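Side-chain contacts in D-3-phosphoglycerate dehydrogenase-related protein (Vibrio cholerae, PDB 4S1V), which probably catalyses the NAD-dependent oxidation of 3-phosphoglycerate or a related D-2-hydroxyacid, as a Rossmann-fold member of the D-isomer-specific 2-hydroxyacid dehydrogenase family: residues D263-N267 / E268-P272; G290-K294 / N295-I299; F301-A304 / F305-V308. All coordinates share one frame; numbering follows the deposited sequence.

Interaction 1 of 3, residues D263-N267 / E268-P272; sequences DVYEN and EPALP
Between Tyr265 and Ala270 the backbone doubles back in a loop without regular helix or strand, passing through a cis peptide bond before Pro269, so that Ala270 CA comes within 3.4 Å of Asn267 O. The loop follows strand 259-262 of the parallel Rossmann-type sheet, and its sequence fits the Asp-Val-aromatic...Glu-Pro motif of D-2-hydroxyacid dehydrogenases. Glu268 sends its chain, extended beyond CG, back across the loop. Its OE2 accepts the backbone hydrogen of Tyr265 N at 2.8 Å, with an N-H...O angle of 151°, through the anti lone pair, the one turned away from OE1. The same oxygen rests 3.3 Å from Val264 CA. OE1 is hydrogen-bonded separately to ND1 of His288, so each carboxylate oxygen has its own partner, which holds the plane of the group. This pairing is consistent with the Glu-His couple of the family's active site.

The Tyr265 ring stands almost perpendicular to that carboxylate, the planes 80° apart, with Glu268 CG at the ring edge. Its OH is hydrogen-bonded to Ala286 O, while Leu128 of the second subunit packs against the side chain. One ring face takes the Ala270 methyl in a CH-pi contact: CB lies 4.0 Å from the ring centroid, offset toward the rim and nearest to Tyr265 CG, at 3.6 Å.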
loop_
_atom_site.group_PDB
_atom_site.type_symbol
_atom_site.label_atom_id
_atom_site.label_comp_id
_atom_site.label_asym_id
_atom_site.label_seq_id
_atom_site.Cartn_x
_atom_site.Cartn_y
_atom_site.Cartn_z
ATOM N N ASP C 263 -1.267 -11.075 21.059
ATOM C CA ASP C 263 -2.616 -10.818 21.560
ATOM C C ASP C 263 -2.534 -9.885 22.759
ATOM O O ASP C 263 -3.543 -9.365 23.238
ATOM C CB ASP C 263 -3.265 -12.150 21.980
ATOM C CG ASP C 263 -4.785 -12.065 22.091
ATOM O OD1 ASP C 263 -5.411 -11.404 21.238
ATOM O OD2 ASP C 263 -5.366 -12.667 23.027
ATOM N N VAL C 264 -1.311 -9.681 23.233
ATOM C CA VAL C 264 -1.051 -9.112 24.547
ATOM C C VAL C 264 0.086 -8.085 24.491
ATOM O O VAL C 264 0.961 -8.163 23.623
ATOM C CB VAL C 264 -0.729 -10.223 25.576
ATOM C CG1 VAL C 264 -1.972 -11.052 25.863
ATOM C CG2 VAL C 264 0.399 -11.115 25.078
ATOM N N TYR C 265 0.051 -7.119 25.412
ATOM C CA TYR C 265 0.924 -5.940 25.372
ATOM C C TYR C 265 1.268 -5.476 26.784
ATOM O O TYR C 265 0.556 -5.796 27.744
ATOM C CB TYR C 265 0.254 -4.792 24.591
ATOM C CG TYR C 265 -0.371 -5.246 23.280
ATOM C CD1 TYR C 265 -1.671 -5.745 23.251
ATOM C CD2 TYR C 265 0.354 -5.215 22.082
ATOM C CE1 TYR C 265 -2.242 -6.179 22.077
ATOM C CE2 TYR C 265 -0.219 -5.644 20.895
ATOM C CZ TYR C 265 -1.515 -6.125 20.908
ATOM O OH TYR C 265 -2.100 -6.561 19.753
ATOM N N GLU C 266 2.355 -4.725 26.912
ATOM C CA GLU C 266 2.783 -4.213 28.220
ATOM C C GLU C 266 1.740 -3.315 28.874
ATOM O O GLU C 266 1.516 -3.388 30.084
ATOM C CB GLU C 266 4.124 -3.493 28.116
ATOM C CG GLU C 266 5.313 -4.431 28.263
ATOM C CD GLU C 266 6.571 -3.721 28.746
ATOM O OE1 GLU C 266 6.527 -2.495 28.985
ATOM O OE2 GLU C 266 7.611 -4.399 28.886
ATOM N N ASN C 267 1.101 -2.479 28.064
ATOM C CA ASN C 267 -0.017 -1.673 28.520
ATOM C C ASN C 267 -1.226 -1.881 27.624
ATOM O O ASN C 267 -1.162 -1.682 26.407
ATOM C CB ASN C 267 0.361 -0.189 28.581
ATOM C CG ASN C 267 1.506 0.085 29.543
ATOM O OD1 ASN C 267 2.431 0.825 29.214
ATOM N ND2 ASN C 267 1.451 -0.510 30.737
ATOM N N GLU C 268 -2.316 -2.307 28.240
ATOM C CA GLU C 268 -3.567 -2.525 27.536
ATOM C C GLU C 268 -4.637 -1.625 28.143
ATOM O O GLU C 268 -4.698 -1.492 29.357
ATOM C CB GLU C 268 -3.976 -3.997 27.615
ATOM C CG GLU C 268 -3.050 -4.908 26.821
ATOM C CD GLU C 268 -3.289 -6.393 27.055
ATOM O OE1 GLU C 268 -4.419 -6.791 27.433
ATOM O OE2 GLU C 268 -2.330 -7.162 26.830
ATOM N N PRO C 269 -5.455 -0.962 27.302
ATOM C CA PRO C 269 -5.436 -0.869 25.836
ATOM C C PRO C 269 -4.087 -0.435 25.267
ATOM O O PRO C 269 -3.452 0.461 25.814
ATOM C CB PRO C 269 -6.459 0.229 25.552
ATOM C CG PRO C 269 -7.422 0.142 26.680
ATOM C CD PRO C 269 -6.590 -0.214 27.878
ATOM N N ALA C 270 -3.658 -1.077 24.185
ATOM C CA ALA C 270 -2.463 -0.653 23.456
ATOM C C ALA C 270 -2.903 0.208 22.277
ATOM O O ALA C 270 -3.773 -0.186 21.509
ATOM C CB ALA C 270 -1.673 -1.855 22.978
ATOM N N LEU C 271 -2.302 1.384 22.146
ATOM C CA LEU C 271 -2.747 2.379 21.172
ATOM C C LEU C 271 -1.685 2.696 20.127
ATOM O O LEU C 271 -0.489 2.640 20.420
ATOM C CB LEU C 271 -3.169 3.668 21.889
ATOM C CG LEU C 271 -4.433 3.638 22.749
ATOM C CD1 LEU C 271 -4.730 5.036 23.277
ATOM C CD2 LEU C 271 -5.627 3.090 21.976
ATOM N N PRO C 272 -2.119 3.040 18.900
ATOM C CA PRO C 272 -1.186 3.467 17.857
ATOM C C PRO C 272 -0.409 4.695 18.291
ATOM O O PRO C 272 -0.911 5.494 19.084
ATOM C CB PRO C 272 -2.103 3.827 16.682
ATOM C CG PRO C 272 -3.368 3.098 16.939
ATOM C CD PRO C 272 -3.516 3.047 18.425
#

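Interaction 2 of 3, residues G290-K294 / N295-I299; sequences GYVEK and NSYEI
Glu293 meets Asn295 and Ser296 as the N-cap of helix 294-312, the long helix that leaves the Rossmann-type domain and runs back to the N-terminal domain. Its side chain can be followed outward. CB packs 4.0 Å from Ser296 CB. CG stands anti to the backbone N (chi1 -175°), and the chain then bends at chi2, which folds the carboxylate back over the first turn. OE1 accepts from Ser296 N at 2.7 Å, and OE2 from Asn295 N at 2.9 Å. Both donors come from above the carboxylate plane, 44° and 52° out of it, so both amides meet the carboxylate well out of its plane. Two backbone amides of the first helical turn thereby find acceptors, and the helix dipole probably favours the negative charge there. OE2 has a further donor, Thr144 N of the second subunit, whose OG1 also bonds Asn295 ND2; the cap is thus part of the subunit interface.

Beside the cap, Ser296 OG approaches Tyr291 O to 2.9 Å. The Tyr297 ring lies alongside Val292, with Tyr291 O at its edge, near the ring plane and 3.7 Å from Tyr297 CD1. The two tyrosine hydroxyls reach Arg57, Tyr291 OH by a hydrogen bond to NE and Tyr297 OH by a weak one to NH2. On another flank of the first turn, Lys294 and Glu298 run side by side. Glu298 CG passes 3.5 Å from Lys294 O, and its carboxylate is also gripped by the backbone amides of Asn18 and Ala19. Lys294, bent at chi2 and chi4, closes a salt bridge with NZ 3.0 Å from Glu298 OE2.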
loop_
_atom_site.group_PDB
_atom_site.type_symbol
_atom_site.label_atom_id
_atom_site.label_comp_id
_atom_site.label_asym_id
_atom_site.label_seq_id
_atom_site.Cartn_x
_atom_site.Cartn_y
_atom_site.Cartn_z
ATOM N N GLY C 290 -7.998 -13.607 23.137
ATOM C CA GLY C 290 -7.972 -15.002 23.609
ATOM C C GLY C 290 -9.261 -15.435 24.297
ATOM O O GLY C 290 -9.956 -16.351 23.829
ATOM N N TYR C 291 -9.599 -14.752 25.387
ATOM C CA TYR C 291 -10.748 -15.130 26.205
ATOM C C TYR C 291 -12.061 -14.440 25.808
ATOM O O TYR C 291 -13.115 -14.722 26.377
ATOM C CB TYR C 291 -10.439 -14.922 27.700
ATOM C CG TYR C 291 -10.148 -13.498 28.122
ATOM C CD1 TYR C 291 -11.189 -12.615 28.428
ATOM C CD2 TYR C 291 -8.842 -13.040 28.250
ATOM C CE1 TYR C 291 -10.942 -11.311 28.815
ATOM C CE2 TYR C 291 -8.581 -11.736 28.654
ATOM C CZ TYR C 291 -9.640 -10.880 28.934
ATOM O OH TYR C 291 -9.409 -9.589 29.339
ATOM N N VAL C 292 -11.991 -13.551 24.824
ATOM C CA VAL C 292 -13.134 -12.726 24.431
ATOM C C VAL C 292 -13.949 -13.488 23.386
ATOM O O VAL C 292 -13.649 -13.446 22.197
ATOM C CB VAL C 292 -12.667 -11.353 23.899
ATOM C CG1 VAL C 292 -13.857 -10.446 23.590
ATOM C CG2 VAL C 292 -11.748 -10.688 24.921
ATOM N N GLU C 293 -14.983 -14.182 23.855
ATOM C CA GLU C 293 -15.717 -15.147 23.042
ATOM C C GLU C 293 -17.046 -15.469 23.736
ATOM O O GLU C 293 -17.132 -15.399 24.967
ATOM C CB GLU C 293 -14.849 -16.399 22.855
ATOM C CG GLU C 293 -15.404 -17.468 21.923
ATOM C CD GLU C 293 -16.261 -18.480 22.664
ATOM O OE1 GLU C 293 -15.875 -18.914 23.774
ATOM O OE2 GLU C 293 -17.326 -18.838 22.138
ATOM N N LYS C 294 -18.080 -15.784 22.950
ATOM C CA LYS C 294 -19.437 -16.030 23.485
ATOM C C LYS C 294 -19.470 -17.033 24.646
ATOM O O LYS C 294 -19.785 -16.657 25.785
ATOM C CB LYS C 294 -20.408 -16.451 22.364
ATOM C CG LYS C 294 -21.882 -16.528 22.777
ATOM C CD LYS C 294 -22.492 -15.142 22.955
ATOM C CE LYS C 294 -24.012 -15.173 23.053
ATOM N NZ LYS C 294 -24.506 -15.678 24.368
ATOM N N ASN C 295 -19.134 -18.293 24.353
ATOM C CA ASN C 295 -19.107 -19.368 25.354
ATOM C C ASN C 295 -18.204 -19.068 26.547
ATOM O O ASN C 295 -18.602 -19.252 27.695
ATOM C CB ASN C 295 -18.692 -20.705 24.716
ATOM C CG ASN C 295 -19.578 -21.097 23.550
ATOM O OD1 ASN C 295 -20.806 -21.119 23.663
ATOM N ND2 ASN C 295 -18.958 -21.405 22.416
ATOM N N SER C 296 -16.986 -18.612 26.262
ATOM C CA SER C 296 -16.048 -18.161 27.298
ATOM C C SER C 296 -16.649 -17.103 28.254
ATOM O O SER C 296 -16.563 -17.245 29.478
ATOM C CB SER C 296 -14.768 -17.640 26.642
ATOM O OG SER C 296 -13.814 -17.270 27.618
ATOM N N TYR C 297 -17.260 -16.063 27.689
ATOM C CA TYR C 297 -17.963 -15.038 28.478
ATOM C C TYR C 297 -19.146 -15.589 29.281
ATOM O O TYR C 297 -19.391 -15.138 30.404
ATOM C CB TYR C 297 -18.442 -13.885 27.589
ATOM C CG TYR C 297 -17.517 -12.670 27.533
ATOM C CD1 TYR C 297 -16.122 -12.815 27.497
ATOM C CD2 TYR C 297 -18.047 -11.372 27.476
ATOM C CE1 TYR C 297 -15.284 -11.701 27.437
ATOM C CE2 TYR C 297 -17.222 -10.258 27.401
ATOM C CZ TYR C 297 -15.840 -10.422 27.381
ATOM O OH TYR C 297 -15.012 -9.314 27.313
ATOM N N GLU C 298 -19.883 -16.551 28.721
ATOM C CA GLU C 298 -20.990 -17.143 29.479
ATOM C C GLU C 298 -20.453 -17.852 30.728
ATOM O O GLU C 298 -21.022 -17.709 31.818
ATOM C CB GLU C 298 -21.861 -18.085 28.635
ATOM C CG GLU C 298 -22.737 -17.416 27.581
ATOM C CD GLU C 298 -23.929 -16.633 28.129
ATOM O OE1 GLU C 298 -24.099 -16.508 29.360
ATOM O OE2 GLU C 298 -24.713 -16.129 27.300
ATOM N N ILE C 299 -19.345 -18.582 30.563
ATOM C CA ILE C 299 -18.690 -19.285 31.669
ATOM C C ILE C 299 -18.182 -18.292 32.720
ATOM O O ILE C 299 -18.483 -18.428 33.910
ATOM C CB ILE C 299 -17.546 -20.194 31.148
ATOM C CG1 ILE C 299 -18.126 -21.402 30.391
ATOM C CG2 ILE C 299 -16.630 -20.644 32.278
ATOM C CD1 ILE C 299 -17.227 -21.926 29.290
#

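Interaction 3 of 3, residues F301-A304 / F305-V308; sequences FQAA and FENV
Phe305 folds against Phe301 one turn earlier in helix 294-312, an i/i+4 aromatic pair on the helix that packs against the parallel sheet of the N-terminal domain. Phe305 N donates to Phe301 O at 2.7 Å, and the small chi2 of Phe305, -17°, turns a ring face back over that turn. Phe301 O therefore sits above this ring, 3.0 Å from Phe305 CG, a tight fit. Phe301 CB makes a CH-pi contact over a face, 4.0 Å from the Phe305 centroid. The two rings are oblique, their planes at 49°, and touch through Phe301 CD1 and Phe305 CZ at 3.6 Å. Ile6 and Val52 of the sheet continue this apolar layer around Phe305.

Next, Glu306 N bonds Gln302 O, and its extended side chain ends in a salt bridge from OE2 to Lys310 NZ. Asn307 N donates to Ala303 O in the same helical pattern, and its side chain meets Ser75 of strand 73-76. Val308 packs on Ile4, Val52 and Leu73. Its N donates to Ala304 O, an oxygen that also accepts from Ser75 OG; Val308 CG2 lies 3.4 Å from that same Ala304 O.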
loop_
_atom_site.group_PDB
_atom_site.type_symbol
_atom_site.label_atom_id
_atom_site.label_comp_id
_atom_site.label_asym_id
_atom_site.label_seq_id
_atom_site.Cartn_x
_atom_site.Cartn_y
_atom_site.Cartn_z
ATOM N N PHE C 301 -18.987 -15.169 33.405
ATOM C CA PHE C 301 -19.974 -14.379 34.093
ATOM C C PHE C 301 -20.986 -15.228 34.865
ATOM O O PHE C 301 -21.454 -14.796 35.910
ATOM C CB PHE C 301 -20.589 -13.348 33.139
ATOM C CG PHE C 301 -19.595 -12.304 32.691
ATOM C CD1 PHE C 301 -19.295 -11.210 33.507
ATOM C CD2 PHE C 301 -18.913 -12.440 31.488
ATOM C CE1 PHE C 301 -18.366 -10.257 33.112
ATOM C CE2 PHE C 301 -17.979 -11.488 31.085
ATOM C CZ PHE C 301 -17.703 -10.398 31.903
ATOM N N GLN C 302 -21.279 -16.446 34.404
ATOM C CA GLN C 302 -22.155 -17.323 35.191
ATOM C C GLN C 302 -21.539 -17.588 36.558
ATOM O O GLN C 302 -22.232 -17.532 37.568
ATOM C CB GLN C 302 -22.519 -18.626 34.455
ATOM C CG GLN C 302 -21.399 -19.657 34.327
ATOM C CD GLN C 302 -21.720 -20.773 33.339
ATOM O OE1 GLN C 302 -22.457 -20.576 32.363
ATOM N NE2 GLN C 302 -21.148 -21.956 33.583
ATOM N N ALA C 303 -20.230 -17.816 36.583
ATOM C CA ALA C 303 -19.514 -18.120 37.820
ATOM C C ALA C 303 -19.306 -16.866 38.674
ATOM O O ALA C 303 -19.499 -16.902 39.892
ATOM C CB ALA C 303 -18.190 -18.797 37.519
ATOM N N ALA C 304 -18.939 -15.760 38.025
ATOM C CA ALA C 304 -18.789 -14.476 38.711
ATOM C C ALA C 304 -20.111 -14.008 39.322
ATOM O O ALA C 304 -20.136 -13.556 40.468
ATOM C CB ALA C 304 -18.216 -13.420 37.773
ATOM N N PHE C 305 -21.204 -14.130 38.565
ATOM C CA PHE C 305 -22.526 -13.722 39.062
ATOM C C PHE C 305 -23.063 -14.676 40.126
ATOM O O PHE C 305 -23.842 -14.274 40.995
ATOM C CB PHE C 305 -23.539 -13.587 37.917
ATOM C CG PHE C 305 -23.171 -12.552 36.890
ATOM C CD1 PHE C 305 -22.209 -11.577 37.160
ATOM C CD2 PHE C 305 -23.810 -12.533 35.654
ATOM C CE1 PHE C 305 -21.880 -10.622 36.213
ATOM C CE2 PHE C 305 -23.493 -11.570 34.707
ATOM C CZ PHE C 305 -22.527 -10.618 34.985
ATOM N N GLU C 306 -22.643 -15.938 40.042
ATOM C CA GLU C 306 -22.972 -16.959 41.038
ATOM C C GLU C 306 -22.364 -16.574 42.384
ATOM O O GLU C 306 -23.009 -16.700 43.427
ATOM C CB GLU C 306 -22.459 -18.337 40.578
ATOM C CG GLU C 306 -22.509 -19.452 41.611
ATOM C CD GLU C 306 -21.528 -20.581 41.319
ATOM O OE1 GLU C 306 -21.178 -20.811 40.141
ATOM O OE2 GLU C 306 -21.092 -21.244 42.283
ATOM N N ASN C 307 -21.123 -16.092 42.355
ATOM C CA ASN C 307 -20.439 -15.675 43.575
ATOM C C ASN C 307 -21.031 -14.395 44.171
ATOM O O ASN C 307 -21.067 -14.228 45.389
ATOM C CB ASN C 307 -18.940 -15.542 43.327
ATOM C CG ASN C 307 -18.249 -16.890 43.223
ATOM O OD1 ASN C 307 -18.695 -17.879 43.813
ATOM N ND2 ASN C 307 -17.151 -16.935 42.480
ATOM N N VAL C 308 -21.512 -13.514 43.301
ATOM C CA VAL C 308 -22.229 -12.319 43.724
ATOM C C VAL C 308 -23.468 -12.704 44.540
ATOM O O VAL C 308 -23.659 -12.196 45.648
ATOM C CB VAL C 308 -22.605 -11.416 42.521
ATOM C CG1 VAL C 308 -23.601 -10.345 42.937
ATOM C CG2 VAL C 308 -21.356 -10.767 41.935
#

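In the fold
The three interactions follow one another along the chain from the Rossmann-type domain into the N-terminal domain. Interaction 1 is partly buried in a loop after strand 259-262, whereas interactions 2 and 3 are mostly buried and share helix 294-312, their centres about 14 Å apart. Interactions 1 and 2 touch directly, Asp263 OD2 lying 2.8 Å from Gly290 N, a probable hydrogen bond; both also meet the second subunit, which does not reach interaction 3. Chemistry changes accordingly: a carboxylate holds one backbone amide at 263-272 and two at the helix start, while 301-308 relies on aromatic and aliphatic packing against the sheet, with Gln302 and Glu306 on its more exposed flank.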